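Local coordinates for CBS domain protein/ACT domain protein (PDB 1VR9) that is of unknown function but pairs two CBS domains with an ACT domain, consistent with a ligand-sensing regulatory role, at residues A[46-51]-A[57-62]; A[24-29]-A[36-41]. All coordinates share one frame; numbering follows the deposited sequence.

Interaction 1 of 2, residues A[46-51]-A[57-62]; sequences ECIVKD and RGVVNK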
loop_
_atom_site.group_PDB
_atom_site.type_symbol
_atom_site.label_atom_id
_atom_site.label_comp_id
_atom_site.label_asym_id
_atom_site.label_seq_id
_atom_site.Cartn_x
_atom_site.Cartn_y
_atom_site.Cartn_z
ATOM N N GLU A 46 -3.303 -4.563 6.104
ATOM C CA GLU A 46 -2.165 -4.238 5.222
ATOM C C GLU A 46 -1.489 -2.961 5.731
ATOM O O GLU A 46 -2.162 -2.043 6.209
ATOM C CB GLU A 46 -2.671 -3.966 3.803
ATOM C CG GLU A 46 -1.562 -3.531 2.831
ATOM C CD GLU A 46 -2.074 -2.926 1.533
ATOM O OE1 GLU A 46 -3.284 -2.836 1.385
ATOM O OE2 GLU A 46 -1.257 -2.594 0.654
ATOM N N CYS A 47 -0.153 -2.886 5.594
ATOM C CA CYS A 47 0.606 -1.685 5.870
ATOM C C CYS A 47 1.583 -1.530 4.718
ATOM O O CYS A 47 2.247 -2.507 4.360
ATOM C CB CYS A 47 1.378 -1.840 7.175
ATOM S SG CYS A 47 1.881 -0.281 7.872
ATOM N N ILE A 48 1.646 -0.348 4.132
ATOM C CA ILE A 48 2.612 -0.070 3.063
ATOM C C ILE A 48 3.951 0.303 3.717
ATOM O O ILE A 48 3.980 1.025 4.719
ATOM C CB ILE A 48 2.089 1.043 2.095
ATOM C CG1 ILE A 48 0.876 0.502 1.304
ATOM C CG2 ILE A 48 3.174 1.522 1.161
ATOM C CD1 ILE A 48 0.185 1.521 0.397
ATOM N N VAL A 49 5.051 -0.149 3.145
ATOM C CA VAL A 49 6.365 0.103 3.756
ATOM C C VAL A 49 7.262 0.933 2.841
ATOM O O VAL A 49 7.328 0.694 1.637
ATOM C CB VAL A 49 7.084 -1.239 4.093
ATOM C CG1 VAL A 49 8.414 -0.977 4.735
ATOM C CG2 VAL A 49 6.223 -2.144 4.999
ATOM N N LYS A 50 7.968 1.898 3.422
ATOM C CA LYS A 50 8.980 2.640 2.667
ATOM C C LYS A 50 10.331 2.524 3.374
ATOM O O LYS A 50 10.417 2.115 4.531
ATOM C CB LYS A 50 8.560 4.092 2.450
ATOM C CG LYS A 50 8.505 4.896 3.692
ATOM C CD LYS A 50 8.021 6.300 3.461
ATOM C CE LYS A 50 7.784 6.965 4.790
ATOM N NZ LYS A 50 7.472 8.418 4.691
ATOM N N ASP A 51 11.396 2.868 2.669
ATOM C CA ASP A 51 12.713 2.860 3.271
ATOM C C ASP A 51 13.016 4.268 3.796
ATOM O O ASP A 51 12.138 5.125 3.772
ATOM C CB ASP A 51 13.740 2.365 2.264
ATOM C CG ASP A 51 13.986 3.337 1.130
ATOM O OD1 ASP A 51 13.614 4.530 1.230
ATOM O OD2 ASP A 51 14.604 2.903 0.129
ATOM N N ARG A 57 9.016 -0.106 -0.644
ATOM C CA ARG A 57 9.644 -1.407 -0.361
ATOM C C ARG A 57 8.738 -2.609 -0.542
ATOM O O ARG A 57 9.190 -3.663 -1.021
ATOM C CB ARG A 57 10.212 -1.441 1.067
ATOM C CG ARG A 57 11.523 -0.670 1.278
ATOM C CD ARG A 57 12.789 -1.460 0.950
ATOM N NE ARG A 57 12.664 -2.891 1.230
ATOM C CZ ARG A 57 13.030 -3.868 0.398
ATOM N NH1 ARG A 57 13.586 -3.591 -0.781
ATOM N NH2 ARG A 57 12.863 -5.140 0.756
ATOM N N GLY A 58 7.470 -2.456 -0.169
ATOM C CA GLY A 58 6.489 -3.544 -0.270
ATOM C C GLY A 58 5.402 -3.288 0.747
ATOM O O GLY A 58 5.176 -2.152 1.190
ATOM N N VAL A 59 4.709 -4.348 1.113
ATOM C CA VAL A 59 3.619 -4.246 2.050
ATOM C C VAL A 59 3.828 -5.310 3.123
ATOM O O VAL A 59 4.474 -6.329 2.866
ATOM C CB VAL A 59 2.247 -4.428 1.337
ATOM C CG1 VAL A 59 2.126 -3.510 0.121
ATOM C CG2 VAL A 59 2.053 -5.836 0.923
ATOM N N VAL A 60 3.312 -5.055 4.315
ATOM C CA VAL A 60 3.246 -6.056 5.380
ATOM C C VAL A 60 1.795 -6.488 5.542
ATOM O O VAL A 60 0.905 -5.651 5.646
ATOM C CB VAL A 60 3.772 -5.515 6.720
ATOM C CG1 VAL A 60 3.574 -6.512 7.836
ATOM C CG2 VAL A 60 5.233 -5.193 6.581
ATOM N N ASN A 61 1.577 -7.799 5.508
ATOM C CA ASN A 61 0.247 -8.399 5.747
ATOM C C ASN A 61 0.135 -8.789 7.232
ATOM O O ASN A 61 1.035 -9.429 7.765
ATOM C CB ASN A 61 0.075 -9.645 4.866
ATOM C CG ASN A 61 0.208 -9.336 3.379
ATOM O OD1 ASN A 61 -0.689 -8.750 2.768
ATOM N ND2 ASN A 61 1.324 -9.730 2.797
ATOM N N LYS A 62 -0.965 -8.411 7.888
ATOM C CA LYS A 62 -1.190 -8.664 9.330
ATOM C C LYS A 62 -0.960 -10.106 9.765
ATOM O O LYS A 62 -0.409 -10.354 10.833
ATOM C CB LYS A 62 -2.622 -8.232 9.731
ATOM C CG LYS A 62 -2.960 -8.393 11.210
ATOM C CD LYS A 62 -4.242 -7.629 11.548
ATOM C CE LYS A 62 -4.681 -7.820 12.991
ATOM N NZ LYS A 62 -6.019 -7.221 13.235
#
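Cys47 and Val60 form a hydrogen-bonded antiparallel pair, joined twice through their backbones: Cys47 N donates to Val60 O at 3.0 Å, and Val60 N returns a bond to Cys47 O at 2.8 Å, with an N-H...O angle of 165°. Farther along, Val49 N reaches Gly58 O at 2.8 Å and Arg57 N reaches Val49 O at 2.9 Å. CA-H...O contacts accompany these bonds; the shorter runs from Val59 CA to Cys47 O, 3.2 Å. Gly58 takes up a backbone conformation in which a CB would be jammed against the carbonyl oxygen of Arg57.

Apolar contact divides between the two faces. On the face of Cys47, Val49 and Val60, one methyl of each valine does the touching, Val49 CG2 to Val60 CG2 at 3.6 Å; Cys35 and Met39 of helix 32-41 close over Cys47. On the other face lie Glu46, Ile48 and Val59, with Ile48 also packed on Leu115 and Ala118 of strand 115-120.

Two acidic side chains find their polar partners beyond the strand pair. Glu46 swings its CG anti to its backbone N (chi1 176°) and runs on extended, which lays OE2 against Val59 CG1 at 3.5 Å while OE1 accepts a hydrogen bond from Tyr105 N. Near the turn, the aliphatic part of Arg57 lies along Asp51, CG to CB 3.9 Å, before its bent chain leads away; the Asp51 carboxylate instead accepts from His55 N within the connection.

The whole is a beta hairpin, the antiparallel strand pair of the beta-alpha-beta-beta core of a CBS domain.

Interaction 2 of 2, residues A[24-29]-A[36-41]; sequences PMVEES and LHRMRQ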
loop_
_atom_site.group_PDB
_atom_site.type_symbol
_atom_site.label_atom_id
_atom_site.label_comp_id
_atom_site.label_asym_id
_atom_site.label_seq_id
_atom_site.Cartn_x
_atom_site.Cartn_y
_atom_site.Cartn_z
ATOM N N PRO A 24 -2.343 3.342 5.624
ATOM C CA PRO A 24 -1.381 2.839 6.616
ATOM C C PRO A 24 0.046 2.704 6.050
ATOM O O PRO A 24 0.265 2.006 5.072
ATOM C CB PRO A 24 -1.953 1.477 7.001
ATOM C CG PRO A 24 -2.715 1.037 5.788
ATOM C CD PRO A 24 -3.263 2.273 5.152
HETATM N N MSE A 25 1.017 3.312 6.720
HETATM C CA MSE A 25 2.396 3.322 6.225
HETATM C C MSE A 25 3.369 3.208 7.402
HETATM O O MSE A 25 3.175 3.871 8.424
HETATM C CB MSE A 25 2.637 4.629 5.449
HETATM C CG MSE A 25 4.009 4.775 4.783
HETATM SE SE MSE A 25 5.516 5.065 5.980
HETATM C CE MSE A 25 4.897 6.621 6.961
ATOM N N VAL A 26 4.414 2.386 7.252
ATOM C CA VAL A 26 5.516 2.395 8.221
ATOM C C VAL A 26 6.846 2.369 7.495
ATOM O O VAL A 26 6.897 2.033 6.318
ATOM C CB VAL A 26 5.499 1.194 9.226
ATOM C CG1 VAL A 26 4.265 1.252 10.106
ATOM C CG2 VAL A 26 5.654 -0.143 8.516
ATOM N N GLU A 27 7.912 2.684 8.217
ATOM C CA GLU A 27 9.274 2.544 7.671
ATOM C C GLU A 27 9.775 1.109 7.860
ATOM O O GLU A 27 9.326 0.410 8.758
ATOM C CB GLU A 27 10.222 3.539 8.364
ATOM C CG GLU A 27 11.635 3.658 7.765
ATOM C CD GLU A 27 12.660 2.747 8.435
ATOM O OE1 GLU A 27 12.416 2.285 9.578
ATOM O OE2 GLU A 27 13.711 2.487 7.819
ATOM N N GLU A 28 10.726 0.690 7.031
ATOM C CA GLU A 28 11.160 -0.720 6.954
ATOM C C GLU A 28 11.671 -1.347 8.264
ATOM O O GLU A 28 11.678 -2.575 8.386
ATOM C CB GLU A 28 12.217 -0.889 5.844
ATOM C CG GLU A 28 13.528 -0.190 6.093
ATOM C CD GLU A 28 14.535 -0.350 4.955
ATOM O OE1 GLU A 28 14.242 -1.103 4.004
ATOM O OE2 GLU A 28 15.599 0.289 5.020
ATOM N N SER A 29 12.093 -0.519 9.220
ATOM C CA SER A 29 12.650 -0.994 10.490
ATOM C C SER A 29 11.695 -0.769 11.673
ATOM O O SER A 29 12.076 -0.916 12.844
ATOM C CB SER A 29 13.993 -0.317 10.745
ATOM O OG SER A 29 13.826 0.979 11.269
ATOM N N LEU A 36 1.339 -3.097 13.775
ATOM C CA LEU A 36 0.019 -3.531 14.209
ATOM C C LEU A 36 -0.852 -2.325 14.578
ATOM O O LEU A 36 -2.038 -2.278 14.250
ATOM C CB LEU A 36 0.131 -4.517 15.375
ATOM C CG LEU A 36 0.654 -5.914 15.004
ATOM C CD1 LEU A 36 0.848 -6.718 16.292
ATOM C CD2 LEU A 36 -0.280 -6.615 14.047
ATOM N N HIS A 37 -0.259 -1.353 15.257
ATOM C CA HIS A 37 -1.003 -0.175 15.667
ATOM C C HIS A 37 -1.515 0.601 14.437
ATOM O O HIS A 37 -2.683 0.989 14.372
ATOM C CB HIS A 37 -0.154 0.698 16.577
ATOM C CG HIS A 37 -0.772 2.034 16.876
ATOM N ND1 HIS A 37 -1.849 2.184 17.722
ATOM C CD2 HIS A 37 -0.484 3.273 16.412
ATOM C CE1 HIS A 37 -2.196 3.461 17.770
ATOM N NE2 HIS A 37 -1.368 4.144 17.000
ATOM N N ARG A 38 -0.650 0.838 13.468
ATOM C CA ARG A 38 -1.060 1.551 12.242
ATOM C C ARG A 38 -2.231 0.856 11.560
ATOM O O ARG A 38 -3.193 1.513 11.150
ATOM C CB ARG A 38 0.096 1.682 11.241
ATOM C CG ARG A 38 1.045 2.707 11.591
ATOM C CD ARG A 38 0.551 4.116 11.225
ATOM N NE ARG A 38 0.903 5.039 12.289
ATOM C CZ ARG A 38 0.059 5.759 13.030
ATOM N NH1 ARG A 38 -1.282 5.747 12.877
ATOM N NH2 ARG A 38 0.593 6.528 13.958
HETATM N N MSE A 39 -2.167 -0.471 11.461
HETATM C CA MSE A 39 -3.236 -1.243 10.811
HETATM C C MSE A 39 -4.511 -1.100 11.632
HETATM O O MSE A 39 -5.578 -0.971 11.056
HETATM C CB MSE A 39 -2.912 -2.724 10.635
HETATM C CG MSE A 39 -1.515 -3.095 10.396
HETATM SE SE MSE A 39 -1.267 -5.017 10.067
HETATM C CE MSE A 39 -0.666 -4.807 8.298
ATOM N N ARG A 40 -4.424 -1.115 12.966
ATOM C CA ARG A 40 -5.629 -0.887 13.791
ATOM C C ARG A 40 -6.232 0.502 13.554
ATOM O O ARG A 40 -7.463 0.664 13.566
ATOM C CB ARG A 40 -5.351 -1.015 15.287
ATOM C CG ARG A 40 -5.258 -2.434 15.829
ATOM C CD ARG A 40 -5.351 -2.417 17.364
ATOM N NE ARG A 40 -4.305 -1.617 17.999
ATOM C CZ ARG A 40 -3.048 -2.025 18.190
ATOM N NH1 ARG A 40 -2.652 -3.234 17.809
ATOM N NH2 ARG A 40 -2.187 -1.214 18.777
ATOM N N GLN A 41 -5.390 1.500 13.323
ATOM C CA GLN A 41 -5.899 2.882 13.167
ATOM C C GLN A 41 -6.683 2.999 11.865
ATOM O O GLN A 41 -7.614 3.790 11.763
ATOM C CB GLN A 41 -4.733 3.912 13.217
ATOM C CG GLN A 41 -4.044 3.946 14.571
ATOM C CD GLN A 41 -4.968 4.390 15.711
ATOM O OE1 GLN A 41 -5.342 5.546 15.788
ATOM N NE2 GLN A 41 -5.328 3.465 16.603
#
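Val26 and Arg38 carry this contact, and it is an aliphatic one: Val26 CG1 meets Arg38 CG at 3.8 Å, the two side chains running past one another in opposite senses. With chi1 at -64°, Val26 places CG1 beside its own backbone N, where this methyl can touch the helix residue. Arg38 leaves the helix toward the strand, but bends at chi2 (-79°) and again at chi3, so that its CG and CD come alongside Met25 O. CD comes to 3.8 Å from Met25 O, a packing distance involving a carbon, and no hydrogen bond links the two segments. His37 CD2 sits 4.1 Å above one face of the Arg38 guanidinium, offset toward its rim.

Pro24 marks the other end of the contact, where its ring atom CB approaches the backbone Arg38 O at 4.3 Å. Met25, a selenomethionine, starts its side chain away from the helix and packs on Lys50.

The area buried is small, about 146 Å² over both sides, since one arginine does nearly all the bridging at a partly exposed margin. Behind it, Val26 and Met39 both reach Cys47, so strand 25-27, helix 32-41 and strand 46-50 close together as a beta-alpha-beta unit, its helix packed on one face of the sheet.

Overall arrangement
The two contacts belong to one CBS domain and have centres about 8 Å apart. They come in series along the chain: interaction 2 closes the passage from strand 25-27 into helix 32-41, and interaction 1 then folds strand 46-50 back on strand 56-61. Strand 46-50 lies in the middle of the three-stranded sheet, antiparallel to 56-61 and parallel to 25-27. Probable hydrogen bonds from Ile48 N to Pro24 O and from Val26 N to Ile48 O, each 2.9 Å, stitch the contacts together. One sheet face thus receives the helix, while the other faces strand 115-120 of the second CBS repeat, as expected of a CBS pair.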